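Local coordinates for protein aldehyde Dehydrogenase (Burkholderia cenocepacia, PDB 4O6R) that probably oxidises aldehydes with NAD(P)+ as electron acceptor, as a member of the aldehyde dehydrogenase family, at residues T163-G168 with R466-E471; F117-G122 with V450-P455; A89-E94 with R103-L108; R348-R353 with T383-Q388. One frame throughout, in Å; residues are numbered along the deposited sequence.

Contact 1 of 4, residues T163-G168 with R466-E471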
loop_
_atom_site.group_PDB
_atom_site.type_symbol
_atom_site.label_atom_id
_atom_site.label_comp_id
_atom_site.label_asym_id
_atom_site.label_seq_id
_atom_site.Cartn_x
_atom_site.Cartn_y
_atom_site.Cartn_z
ATOM N N THR A 163 25.654 -10.353 2.582
ATOM C CA THR A 163 25.987 -8.978 2.162
ATOM C C THR A 163 24.802 -8.320 1.493
ATOM O O THR A 163 24.495 -7.150 1.754
ATOM C CB THR A 163 27.223 -8.857 1.225
ATOM O OG1 THR A 163 26.984 -9.457 -0.054
ATOM C CG2 THR A 163 28.450 -9.495 1.866
ATOM N N SER A 164 24.142 -9.068 0.620
ATOM C CA SER A 164 22.988 -8.565 -0.112
ATOM C C SER A 164 21.747 -8.466 0.770
ATOM O O SER A 164 21.031 -7.464 0.717
ATOM C CB SER A 164 22.710 -9.414 -1.343
ATOM O OG SER A 164 22.188 -10.701 -1.009
ATOM N N TRP A 165 21.482 -9.469 1.594
ATOM C CA TRP A 165 20.272 -9.421 2.438
ATOM C C TRP A 165 20.277 -8.224 3.404
ATOM O O TRP A 165 19.258 -7.595 3.649
ATOM C CB TRP A 165 20.140 -10.697 3.250
ATOM C CG TRP A 165 19.766 -11.909 2.479
ATOM C CD1 TRP A 165 19.874 -12.126 1.128
ATOM C CD2 TRP A 165 19.242 -13.111 3.033
ATOM N NE1 TRP A 165 19.434 -13.401 0.813
ATOM C CE2 TRP A 165 19.047 -14.020 1.968
ATOM C CE3 TRP A 165 18.857 -13.488 4.331
ATOM C CZ2 TRP A 165 18.474 -15.292 2.164
ATOM C CZ3 TRP A 165 18.311 -14.770 4.529
ATOM C CH2 TRP A 165 18.130 -15.646 3.449
ATOM N N LYS A 166 21.450 -7.953 3.957
ATOM C CA LYS A 166 21.661 -6.840 4.869
ATOM C C LYS A 166 21.766 -5.482 4.191
ATOM O O LYS A 166 21.023 -4.537 4.512
ATOM C CB LYS A 166 22.953 -7.071 5.621
ATOM C CG LYS A 166 22.903 -8.238 6.561
ATOM C CD LYS A 166 22.023 -7.936 7.730
ATOM C CE LYS A 166 21.139 -9.112 7.980
ATOM N NZ LYS A 166 20.086 -8.771 8.976
ATOM N N MET A 167 22.700 -5.381 3.262
ATOM C CA MET A 167 23.041 -4.097 2.706
ATOM C C MET A 167 22.086 -3.630 1.626
ATOM O O MET A 167 21.933 -2.425 1.446
ATOM C CB MET A 167 24.485 -4.069 2.200
ATOM C CG MET A 167 25.470 -4.281 3.338
ATOM S SD MET A 167 27.154 -3.760 2.935
ATOM C CE MET A 167 27.722 -5.192 2.005
ATOM N N GLY A 168 21.445 -4.559 0.925
ATOM C CA GLY A 168 20.460 -4.164 -0.090
ATOM C C GLY A 168 19.404 -3.176 0.420
ATOM O O GLY A 168 19.329 -2.051 -0.070
ATOM N N ARG A 466 12.181 -8.235 9.671
ATOM C CA ARG A 466 12.173 -9.057 8.467
ATOM C C ARG A 466 13.246 -8.612 7.472
ATOM O O ARG A 466 13.445 -7.398 7.258
ATOM C CB ARG A 466 10.806 -9.002 7.803
ATOM C CG ARG A 466 9.697 -9.650 8.602
ATOM C CD ARG A 466 9.844 -11.175 8.569
ATOM N NE ARG A 466 8.814 -11.893 9.305
ATOM C CZ ARG A 466 8.798 -12.118 10.619
ATOM N NH1 ARG A 466 9.769 -11.687 11.399
ATOM N NH2 ARG A 466 7.800 -12.833 11.151
ATOM N N GLU A 467 13.906 -9.599 6.877
ATOM C CA GLU A 467 14.689 -9.385 5.677
ATOM C C GLU A 467 13.714 -9.409 4.510
ATOM O O GLU A 467 12.651 -9.983 4.630
ATOM C CB GLU A 467 15.741 -10.490 5.429
ATOM C CG GLU A 467 16.378 -11.186 6.634
ATOM C CD GLU A 467 17.629 -10.551 7.151
ATOM O OE1 GLU A 467 18.153 -9.634 6.513
ATOM O OE2 GLU A 467 18.090 -10.993 8.221
ATOM N N MET A 468 14.123 -8.791 3.397
ATOM C CA MET A 468 13.444 -8.834 2.113
ATOM C C MET A 468 12.228 -7.897 2.002
ATOM O O MET A 468 11.573 -7.515 2.978
ATOM C CB MET A 468 13.011 -10.261 1.758
ATOM C CG MET A 468 14.070 -11.338 1.947
ATOM S SD MET A 468 15.617 -10.951 1.128
ATOM C CE MET A 468 16.307 -12.586 1.082
ATOM N N GLY A 469 11.948 -7.514 0.775
ATOM C CA GLY A 469 10.687 -6.892 0.444
ATOM C C GLY A 469 10.481 -5.490 0.954
ATOM O O GLY A 469 11.392 -4.838 1.458
ATOM N N PHE A 470 9.243 -5.043 0.825
ATOM C CA PHE A 470 8.813 -3.798 1.450
ATOM C C PHE A 470 8.970 -3.833 2.966
ATOM O O PHE A 470 9.165 -2.815 3.601
ATOM C CB PHE A 470 7.378 -3.478 1.078
ATOM C CG PHE A 470 7.207 -3.075 -0.358
ATOM C CD1 PHE A 470 7.504 -1.787 -0.768
ATOM C CD2 PHE A 470 6.810 -4.003 -1.315
ATOM C CE1 PHE A 470 7.357 -1.410 -2.087
ATOM C CE2 PHE A 470 6.646 -3.623 -2.628
ATOM C CZ PHE A 470 6.924 -2.330 -3.012
ATOM N N GLU A 471 8.861 -5.008 3.540
ATOM C CA GLU A 471 9.023 -5.167 4.968
ATOM C C GLU A 471 10.415 -4.715 5.440
ATOM O O GLU A 471 10.519 -3.991 6.445
ATOM C CB GLU A 471 8.741 -6.596 5.373
ATOM C CG GLU A 471 7.281 -6.995 5.186
ATOM C CD GLU A 471 6.933 -7.499 3.773
ATOM O OE1 GLU A 471 7.765 -7.434 2.827
ATOM O OE2 GLU A 471 5.806 -8.007 3.608
HETATM O O HOH W 1 16.797 -8.239 2.605
HETATM O O HOH W 2 18.279 -6.870 6.131
#

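Contact 2 of 4, residues F117-G122 with V450-P455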
loop_
_atom_site.group_PDB
_atom_site.type_symbol
_atom_site.label_atom_id
_atom_site.label_comp_id
_atom_site.label_asym_id
_atom_site.label_seq_id
_atom_site.Cartn_x
_atom_site.Cartn_y
_atom_site.Cartn_z
ATOM N N PHE A 117 20.647 -7.851 -4.495
ATOM C CA PHE A 117 21.077 -6.493 -4.756
ATOM C C PHE A 117 20.249 -5.915 -5.920
ATOM O O PHE A 117 19.882 -4.754 -5.865
ATOM C CB PHE A 117 22.569 -6.411 -5.064
ATOM C CG PHE A 117 23.448 -6.374 -3.829
ATOM C CD1 PHE A 117 23.334 -5.351 -2.900
ATOM C CD2 PHE A 117 24.421 -7.346 -3.626
ATOM C CE1 PHE A 117 24.164 -5.313 -1.789
ATOM C CE2 PHE A 117 25.252 -7.298 -2.510
ATOM C CZ PHE A 117 25.121 -6.271 -1.595
ATOM N N ARG A 118 19.961 -6.713 -6.950
ATOM C CA ARG A 118 19.206 -6.191 -8.085
ATOM C C ARG A 118 17.788 -5.813 -7.647
ATOM O O ARG A 118 17.321 -4.738 -7.988
ATOM C CB ARG A 118 19.181 -7.153 -9.256
ATOM C CG ARG A 118 18.366 -6.646 -10.429
ATOM C CD ARG A 118 18.576 -7.503 -11.658
ATOM N NE ARG A 118 19.971 -7.488 -12.096
ATOM C CZ ARG A 118 20.799 -8.532 -12.086
ATOM N NH1 ARG A 118 20.400 -9.721 -11.657
ATOM N NH2 ARG A 118 22.049 -8.379 -12.554
ATOM N N TYR A 119 17.142 -6.679 -6.856
ATOM C CA TYR A 119 15.803 -6.369 -6.325
ATOM C C TYR A 119 15.817 -5.009 -5.618
ATOM O O TYR A 119 14.993 -4.149 -5.895
ATOM C CB TYR A 119 15.321 -7.465 -5.376
ATOM C CG TYR A 119 13.960 -7.205 -4.793
ATOM C CD1 TYR A 119 12.817 -7.648 -5.438
ATOM C CD2 TYR A 119 13.812 -6.520 -3.594
ATOM C CE1 TYR A 119 11.560 -7.449 -4.907
ATOM C CE2 TYR A 119 12.538 -6.323 -3.038
ATOM C CZ TYR A 119 11.419 -6.775 -3.711
ATOM O OH TYR A 119 10.144 -6.577 -3.187
ATOM N N PHE A 120 16.757 -4.837 -4.687
ATOM C CA PHE A 120 16.849 -3.604 -3.928
ATOM C C PHE A 120 17.268 -2.385 -4.718
ATOM O O PHE A 120 16.818 -1.282 -4.421
ATOM C CB PHE A 120 17.627 -3.783 -2.607
ATOM C CG PHE A 120 16.809 -4.494 -1.607
ATOM C CD1 PHE A 120 15.769 -3.843 -1.013
ATOM C CD2 PHE A 120 16.915 -5.865 -1.448
ATOM C CE1 PHE A 120 14.901 -4.498 -0.189
ATOM C CE2 PHE A 120 16.066 -6.526 -0.583
ATOM C CZ PHE A 120 15.057 -5.840 0.051
ATOM N N GLY A 121 18.077 -2.574 -5.753
ATOM C CA GLY A 121 18.377 -1.485 -6.651
ATOM C C GLY A 121 17.120 -0.974 -7.333
ATOM O O GLY A 121 16.957 0.220 -7.499
ATOM N N GLY A 122 16.211 -1.884 -7.673
ATOM C CA GLY A 122 14.928 -1.495 -8.267
ATOM C C GLY A 122 13.950 -0.988 -7.211
ATOM O O GLY A 122 13.088 -0.195 -7.513
ATOM N N VAL A 450 13.387 -18.878 -0.910
ATOM C CA VAL A 450 13.698 -17.493 -0.528
ATOM C C VAL A 450 13.697 -16.617 -1.779
ATOM O O VAL A 450 14.171 -17.021 -2.865
ATOM C CB VAL A 450 15.012 -17.381 0.284
ATOM C CG1 VAL A 450 14.899 -18.119 1.602
ATOM C CG2 VAL A 450 16.194 -17.915 -0.495
ATOM N N ASN A 451 13.116 -15.421 -1.648
ATOM C CA ASN A 451 13.010 -14.473 -2.737
ATOM C C ASN A 451 13.212 -13.104 -2.120
ATOM O O ASN A 451 12.740 -12.850 -0.985
ATOM C CB ASN A 451 11.644 -14.602 -3.428
ATOM C CG ASN A 451 11.391 -13.540 -4.459
ATOM O OD1 ASN A 451 11.074 -12.409 -4.134
ATOM N ND2 ASN A 451 11.488 -13.902 -5.718
ATOM N N PRO A 452 13.887 -12.190 -2.841
ATOM C CA PRO A 452 14.188 -10.911 -2.182
ATOM C C PRO A 452 13.018 -9.971 -1.955
ATOM O O PRO A 452 13.186 -8.952 -1.312
ATOM C CB PRO A 452 15.222 -10.262 -3.106
ATOM C CG PRO A 452 15.089 -10.921 -4.390
ATOM C CD PRO A 452 14.612 -12.336 -4.109
ATOM N N GLY A 453 11.832 -10.300 -2.469
ATOM C CA GLY A 453 10.632 -9.611 -2.088
ATOM C C GLY A 453 9.777 -10.306 -1.043
ATOM O O GLY A 453 8.756 -9.747 -0.635
ATOM N N SER A 454 10.172 -11.516 -0.613
ATOM C CA SER A 454 9.351 -12.295 0.287
ATOM C C SER A 454 9.875 -12.225 1.717
ATOM O O SER A 454 10.979 -12.680 1.980
ATOM C CB SER A 454 9.282 -13.745 -0.182
ATOM O OG SER A 454 8.437 -14.486 0.675
ATOM N N PRO A 455 9.104 -11.619 2.644
ATOM C CA PRO A 455 9.694 -11.315 3.975
ATOM C C PRO A 455 10.155 -12.578 4.698
ATOM O O PRO A 455 9.446 -13.595 4.745
ATOM C CB PRO A 455 8.534 -10.667 4.753
ATOM C CG PRO A 455 7.305 -11.135 4.013
ATOM C CD PRO A 455 7.696 -11.186 2.566
#

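Contact 3 of 4, residues A89-E94 with R103-L108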
loop_
_atom_site.group_PDB
_atom_site.type_symbol
_atom_site.label_atom_id
_atom_site.label_comp_id
_atom_site.label_asym_id
_atom_site.label_seq_id
_atom_site.Cartn_x
_atom_site.Cartn_y
_atom_site.Cartn_z
ATOM N N ALA A 89 35.053 -16.159 -9.961
ATOM C CA ALA A 89 35.997 -15.777 -8.929
ATOM C C ALA A 89 35.331 -15.615 -7.542
ATOM O O ALA A 89 35.922 -15.998 -6.536
ATOM C CB ALA A 89 36.770 -14.524 -9.319
ATOM N N LEU A 90 34.109 -15.067 -7.486
ATOM C CA LEU A 90 33.395 -14.955 -6.224
ATOM C C LEU A 90 33.030 -16.340 -5.675
ATOM O O LEU A 90 33.161 -16.590 -4.494
ATOM C CB LEU A 90 32.127 -14.096 -6.340
ATOM C CG LEU A 90 32.310 -12.579 -6.310
ATOM C CD1 LEU A 90 31.051 -11.858 -6.677
ATOM C CD2 LEU A 90 32.741 -12.112 -4.938
ATOM N N ALA A 91 32.587 -17.221 -6.562
ATOM C CA ALA A 91 32.224 -18.567 -6.181
ATOM C C ALA A 91 33.443 -19.323 -5.625
ATOM O O ALA A 91 33.342 -19.990 -4.593
ATOM C CB ALA A 91 31.632 -19.311 -7.367
ATOM N N GLN A 92 34.564 -19.241 -6.339
ATOM C CA GLN A 92 35.795 -19.852 -5.877
ATOM C C GLN A 92 36.198 -19.330 -4.500
ATOM O O GLN A 92 36.574 -20.120 -3.631
ATOM C CB GLN A 92 36.929 -19.636 -6.878
ATOM C CG GLN A 92 36.772 -20.410 -8.175
ATOM C CD GLN A 92 37.036 -21.907 -8.013
ATOM O OE1 GLN A 92 37.811 -22.322 -7.157
ATOM N NE2 GLN A 92 36.437 -22.711 -8.882
ATOM N N LEU A 93 36.132 -18.018 -4.294
ATOM C CA LEU A 93 36.570 -17.420 -3.021
ATOM C C LEU A 93 35.651 -17.845 -1.878
ATOM O O LEU A 93 36.111 -18.269 -0.798
ATOM C CB LEU A 93 36.639 -15.895 -3.124
ATOM C CG LEU A 93 37.144 -15.128 -1.903
ATOM C CD1 LEU A 93 38.552 -15.544 -1.556
ATOM C CD2 LEU A 93 37.127 -13.625 -2.175
ATOM N N GLU A 94 34.349 -17.786 -2.133
ATOM C CA GLU A 94 33.348 -18.222 -1.145
ATOM C C GLU A 94 33.547 -19.696 -0.755
ATOM O O GLU A 94 33.580 -20.022 0.438
ATOM C CB GLU A 94 31.909 -17.962 -1.669
ATOM C CG GLU A 94 30.776 -18.230 -0.669
ATOM C CD GLU A 94 30.640 -17.191 0.440
ATOM O OE1 GLU A 94 31.617 -16.490 0.770
ATOM O OE2 GLU A 94 29.537 -17.096 1.045
ATOM N N ARG A 103 29.851 -26.139 -6.697
ATOM C CA ARG A 103 28.615 -26.162 -7.441
ATOM C C ARG A 103 27.513 -25.287 -6.779
ATOM O O ARG A 103 26.713 -24.689 -7.494
ATOM C CB ARG A 103 28.161 -27.599 -7.694
ATOM C CG ARG A 103 27.578 -28.300 -6.489
ATOM C CD ARG A 103 27.129 -29.687 -6.880
ATOM N NE ARG A 103 26.038 -30.107 -6.028
ATOM C CZ ARG A 103 25.165 -31.066 -6.314
ATOM N NH1 ARG A 103 25.293 -31.802 -7.423
ATOM N NH2 ARG A 103 24.188 -31.332 -5.441
ATOM N N ASP A 104 27.518 -25.205 -5.445
ATOM C CA ASP A 104 26.533 -24.421 -4.678
ATOM C C ASP A 104 26.888 -22.926 -4.693
ATOM O O ASP A 104 26.001 -22.056 -4.791
ATOM C CB ASP A 104 26.484 -24.826 -3.189
ATOM C CG ASP A 104 25.843 -26.182 -2.933
ATOM O OD1 ASP A 104 25.125 -26.730 -3.790
ATOM O OD2 ASP A 104 26.065 -26.696 -1.792
ATOM N N SER A 105 28.172 -22.601 -4.581
ATOM C CA SER A 105 28.538 -21.199 -4.637
ATOM C C SER A 105 28.274 -20.646 -6.039
ATOM O O SER A 105 27.866 -19.519 -6.161
ATOM C CB SER A 105 29.957 -20.933 -4.158
ATOM O OG SER A 105 30.870 -21.676 -4.901
ATOM N N ARG A 106 28.462 -21.452 -7.081
ATOM C CA ARG A 106 28.111 -21.042 -8.441
ATOM C C ARG A 106 26.590 -20.926 -8.674
ATOM O O ARG A 106 26.141 -19.950 -9.266
ATOM C CB ARG A 106 28.684 -22.015 -9.481
ATOM C CG ARG A 106 30.180 -21.977 -9.679
ATOM C CD ARG A 106 30.612 -23.241 -10.408
ATOM N NE ARG A 106 32.004 -23.201 -10.794
ATOM C CZ ARG A 106 32.688 -24.241 -11.248
ATOM N NH1 ARG A 106 32.121 -25.436 -11.322
ATOM N NH2 ARG A 106 33.960 -24.098 -11.598
ATOM N N ALA A 107 25.805 -21.917 -8.240
ATOM C CA ALA A 107 24.389 -21.998 -8.604
ATOM C C ALA A 107 23.487 -21.259 -7.628
ATOM O O ALA A 107 22.381 -20.869 -7.989
ATOM C CB ALA A 107 23.931 -23.451 -8.707
ATOM N N LEU A 108 23.967 -21.056 -6.411
ATOM C CA LEU A 108 23.146 -20.527 -5.361
ATOM C C LEU A 108 23.738 -19.275 -4.712
ATOM O O LEU A 108 23.097 -18.217 -4.778
ATOM C CB LEU A 108 22.833 -21.617 -4.315
ATOM C CG LEU A 108 21.962 -22.793 -4.805
ATOM C CD1 LEU A 108 22.032 -23.979 -3.860
ATOM C CD2 LEU A 108 20.512 -22.363 -5.013
#

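Contact 4 of 4, residues R348-R353 with T383-Q388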
loop_
_atom_site.group_PDB
_atom_site.type_symbol
_atom_site.label_atom_id
_atom_site.label_comp_id
_atom_site.label_asym_id
_atom_site.label_seq_id
_atom_site.Cartn_x
_atom_site.Cartn_y
_atom_site.Cartn_z
ATOM N N ARG A 348 22.636 -40.676 20.835
ATOM C CA ARG A 348 22.726 -42.087 21.238
ATOM C C ARG A 348 22.450 -42.256 22.753
ATOM O O ARG A 348 21.703 -43.162 23.169
ATOM C CB ARG A 348 24.103 -42.677 20.879
ATOM C CG ARG A 348 24.433 -42.797 19.394
ATOM C CD ARG A 348 25.794 -43.520 19.233
ATOM N NE ARG A 348 26.389 -43.362 17.884
ATOM C CZ ARG A 348 26.068 -44.128 16.846
ATOM N NH1 ARG A 348 25.193 -45.111 17.000
ATOM N NH2 ARG A 348 26.612 -43.940 15.650
ATOM N N GLU A 349 23.050 -41.383 23.570
ATOM C CA GLU A 349 22.837 -41.368 25.033
ATOM C C GLU A 349 21.341 -41.360 25.368
ATOM O O GLU A 349 20.880 -42.022 26.289
ATOM C CB GLU A 349 23.490 -40.128 25.684
ATOM C CG GLU A 349 25.016 -40.079 25.719
ATOM C CD GLU A 349 25.577 -38.657 25.882
ATOM O OE1 GLU A 349 26.731 -38.418 25.462
ATOM O OE2 GLU A 349 24.877 -37.753 26.411
ATOM N N GLN A 350 20.568 -40.602 24.609
ATOM C CA GLN A 350 19.134 -40.474 24.876
ATOM C C GLN A 350 18.272 -41.500 24.122
ATOM O O GLN A 350 17.049 -41.370 24.073
ATOM C CB GLN A 350 18.667 -39.061 24.562
ATOM C CG GLN A 350 19.371 -38.015 25.411
ATOM C CD GLN A 350 18.546 -36.753 25.592
ATOM O OE1 GLN A 350 18.132 -36.116 24.622
ATOM N NE2 GLN A 350 18.312 -36.378 26.845
ATOM N N GLY A 351 18.904 -42.529 23.567
ATOM C CA GLY A 351 18.188 -43.651 22.967
ATOM C C GLY A 351 17.716 -43.392 21.549
ATOM O O GLY A 351 16.835 -44.080 21.066
ATOM N N GLY A 352 18.298 -42.399 20.888
ATOM C CA GLY A 352 18.013 -42.134 19.488
ATOM C C GLY A 352 18.683 -43.207 18.640
ATOM O O GLY A 352 19.685 -43.832 19.074
ATOM N N ARG A 353 18.116 -43.440 17.464
ATOM C CA ARG A 353 18.663 -44.398 16.529
ATOM C C ARG A 353 19.333 -43.676 15.394
ATOM O O ARG A 353 18.654 -43.004 14.575
ATOM C CB ARG A 353 17.580 -45.321 15.970
ATOM C CG ARG A 353 16.928 -46.155 17.025
ATOM C CD ARG A 353 15.799 -46.940 16.418
ATOM N NE ARG A 353 16.339 -47.805 15.388
ATOM C CZ ARG A 353 15.713 -48.081 14.261
ATOM N NH1 ARG A 353 14.512 -47.577 14.011
ATOM N NH2 ARG A 353 16.291 -48.874 13.380
ATOM N N THR A 383 10.803 -34.172 22.907
ATOM C CA THR A 383 11.471 -33.401 23.934
ATOM C C THR A 383 12.943 -33.758 24.079
ATOM O O THR A 383 13.652 -33.139 24.884
ATOM C CB THR A 383 10.803 -33.658 25.291
ATOM O OG1 THR A 383 10.774 -35.069 25.519
ATOM C CG2 THR A 383 9.398 -33.117 25.283
ATOM N N ASP A 384 13.424 -34.755 23.338
ATOM C CA ASP A 384 14.838 -35.070 23.406
ATOM C C ASP A 384 15.694 -33.875 22.970
ATOM O O ASP A 384 15.252 -33.041 22.165
ATOM C CB ASP A 384 15.162 -36.295 22.562
ATOM C CG ASP A 384 14.562 -37.579 23.139
ATOM O OD1 ASP A 384 14.245 -37.641 24.364
ATOM O OD2 ASP A 384 14.416 -38.543 22.360
ATOM N N ARG A 385 16.917 -33.817 23.492
ATOM C CA ARG A 385 17.834 -32.733 23.173
ATOM C C ARG A 385 17.990 -32.474 21.672
ATOM O O ARG A 385 17.910 -31.321 21.237
ATOM C CB ARG A 385 19.197 -32.927 23.838
ATOM C CG ARG A 385 19.163 -32.821 25.379
ATOM C CD ARG A 385 20.546 -32.740 26.021
ATOM N NE ARG A 385 21.276 -31.572 25.540
ATOM C CZ ARG A 385 22.600 -31.401 25.557
ATOM N NH1 ARG A 385 23.419 -32.326 26.040
ATOM N NH2 ARG A 385 23.113 -30.274 25.066
ATOM N N VAL A 386 18.192 -33.520 20.872
ATOM C CA VAL A 386 18.457 -33.300 19.450
ATOM C C VAL A 386 17.198 -32.938 18.674
ATOM O O VAL A 386 17.287 -32.564 17.508
ATOM C CB VAL A 386 19.227 -34.440 18.731
ATOM C CG1 VAL A 386 20.608 -34.624 19.331
ATOM C CG2 VAL A 386 18.432 -35.731 18.683
ATOM N N ALA A 387 16.045 -33.067 19.325
ATOM C CA ALA A 387 14.770 -32.624 18.793
ATOM C C ALA A 387 14.428 -31.211 19.244
ATOM O O ALA A 387 13.466 -30.659 18.751
ATOM C CB ALA A 387 13.669 -33.585 19.239
ATOM N N GLN A 388 15.212 -30.634 20.162
ATOM C CA GLN A 388 14.937 -29.310 20.732
ATOM C C GLN A 388 16.008 -28.280 20.405
ATOM O O GLN A 388 15.694 -27.121 20.139
ATOM C CB GLN A 388 14.786 -29.384 22.256
ATOM C CG GLN A 388 13.529 -30.080 22.715
ATOM C CD GLN A 388 12.291 -29.233 22.442
ATOM O OE1 GLN A 388 12.295 -28.014 22.624
ATOM N NE2 GLN A 388 11.253 -29.864 21.973
HETATM O O HOH W 3 18.765 -36.211 21.934
HETATM O O HOH W 4 15.157 -40.023 25.493
#

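Contact 1 of 4, residues T163-G168 with R466-E471
M468 lays its methyl group on the indole of W165. This is the tight part of the contact. M468 CE lies 3.3 Å from the centroid of the five-membered ring of W165, only 16° off the ring normal. It is displaced toward the rim, over the NE1-CE2 bond. M468 SD is over the same face, 4.4 Å from that centroid, so the two form a Met-aromatic contact with a close CH-pi touch. The M468 chain bends at chi2 (-52°), and this turns its tip back toward the indole. F456 meets W165 edge-to-face.

The second grip is a salt bridge. K166 starts out away from the 466-471 segment, but its chain bends at chi2 and chi3. K166 NZ thereby reaches the E467 carboxylate. It bonds to E467 OE2 at 3.1 Å, on the syn lone pair, and more weakly to E467 OE1. The E467 side chain crosses the W165 side chain at about a right angle.

Between these grips the packing is looser and water fills in. The first water donates to W165 O and accepts from M468 N, which is 2.8 Å from it. The second lies 2.8 Å from W165 O and 2.8 Å from E467 OE1. One water joins backbone to backbone, the other backbone to carboxylate, although the contact is buried.

K166 also packs on V154, a residue of the AMP site. The pairing of a lysine of helix 159-172 with a glutamate of the 466-471 segment, beside the cofactor-binding region, is probably the same as in other aldehyde dehydrogenases.

Contact 2 of 4, residues F117-G122 with V450-P455
The ring of Y119 presents one face to the P452-G453 peptide. P452 O sits 3.2 Å above the ring plane of Y119, offset toward the rim. G453 N lies over the same face, a little higher and also off centre. At the edge of the Y119 ring, in its plane, is CD2 of F120. The relation is reversed at F120: Y119 CD2 stands over the centre of the F120 ring, 3.7 Å above it. One tyrosine thus uses its face for the loop and its edge for the neighbouring phenylalanine. The F120 ring reaches P452 O only obliquely, with F120 CE2 at 3.8 Å from that oxygen.

Y119 CG points directly opposite its backbone N (chi1 180°), and this sends the ring out from the helix along the loop. P452 packs against the root of the side chain, with Y119 CB 3.6 Å from P452 CG. Farther out, Y119 OH rests on the bare CA of G453, 3.3 Å away.

No hydrogen bond joins the two segments. The loop holds its own shape. N451 OD1 accepts from G453 N at 2.8 Å, with an N-H...O angle of 160°. G453 N lies over the tyrosine ring, but its hydrogen is directed to N451 OD1. S454 N bonds to N451 O and closes the turn.

Subunits meet here as well. K126 of the third subunit makes a cation-pi contact with Y119, and S454 OG bonds to N140 of the second. The loop between strands 441-444 and 463-464 here forms an Asx turn within a type I beta turn, packed on helix 102-123.

Contact 3 of 4, residues A89-E94 with R103-L108
A91 and S105 face each other where the two helices come nearest, with their CA atoms 4.8 Å apart. Both side chains are small and both point at the opposite helix. This lets the axes approach to 8.4 Å at an angle of 138°. S105 OG lies 3.0 Å from A91 O and 3.5 Å from A91 CB. It bonds to S95 OG, and whether its proton goes to A91 O is not settled.

R106 comes alongside. R106 CG lies on the methyl of A91, 3.8 Å from A91 CB, and the chain runs on extended from there toward Q92. The side chains of Q92 and R106 lie side by side and point the same way. Their amide and guanidinium planes are 67° apart, so they do not stack. Q92 NE2 and R106 NH2 come no nearer than 3.9 Å. Both residues bond to E88: R106 NE makes a salt bridge to its OE1, and Q92 NE2 bonds to its OE2.

One turn on from A91, E94 CB touches S105 CB at 4.3 Å. The E94 chain then turns away (chi2 74°), and its carboxylate bonds to S188 OG and L160 N.

The contact joins the consecutive helices 87-98 and 102-123 across a short connection. Helix 187-199 packs beside it through L90 and L93, and E94 ties it to the start of helix 159-172.

Contact 4 of 4, residues R348-R353 with T383-Q388
Q350 makes the direct hydrogen bond of this contact with the backbone of R385. R385 N donates to Q350 OE1 at 2.8 Å, with an N-H...O angle of 155°. The donor lies in the carbonyl plane of the amide. The Q350 chain is extended beyond CG, which carries the amide across to the other segment.

Carbons of D384 and R385 also touch this oxygen. D384 CB is 3.6 Å from Q350 OE1, and R385 CG is 3.5 Å from it. The Q350 and R385 side chains cross at about a right angle.

Q350 stands where helix 334-349 ends. A Schellman motif with G351 at C-prime stops the helix, and the chain turns into strand 353-356, an outer strand of its sheet within this chain.

Water links the segments twice more. One water donates to Q350 OE1 and accepts from V386 N, 2.9 Å away. Two donors thus hold the amide oxygen. The other water donates to Q350 O at 2.7 Å and to D384 OD1 at 2.8 Å.

The other carboxylate oxygen of D384, OD2, accepts from H381 N, and R385 NH2 forms a salt bridge with E389 OE1.

Contacts 1 and 2 lie in the core and touch each other, with centres 7 Å apart. G469 N probably bonds to P452 O, and S164 packs on F117. Contact 3 is also buried and uses the same helix as contact 2, 102-123, but its centre is about 20 Å from that of contact 2. Contact 4 is only partly buried and is far from the rest, with centres at least 35 Å away. The chemistry follows position. Contact 1 combines a salt bridge, an aromatic face and bridging waters. Contact 2 is ring packing without cross bonds. Contact 3 is close helix packing over small residues. Contact 4 relies on an amide and waters. Contacts 1 to 3 also meet other subunits; contact 4 does not.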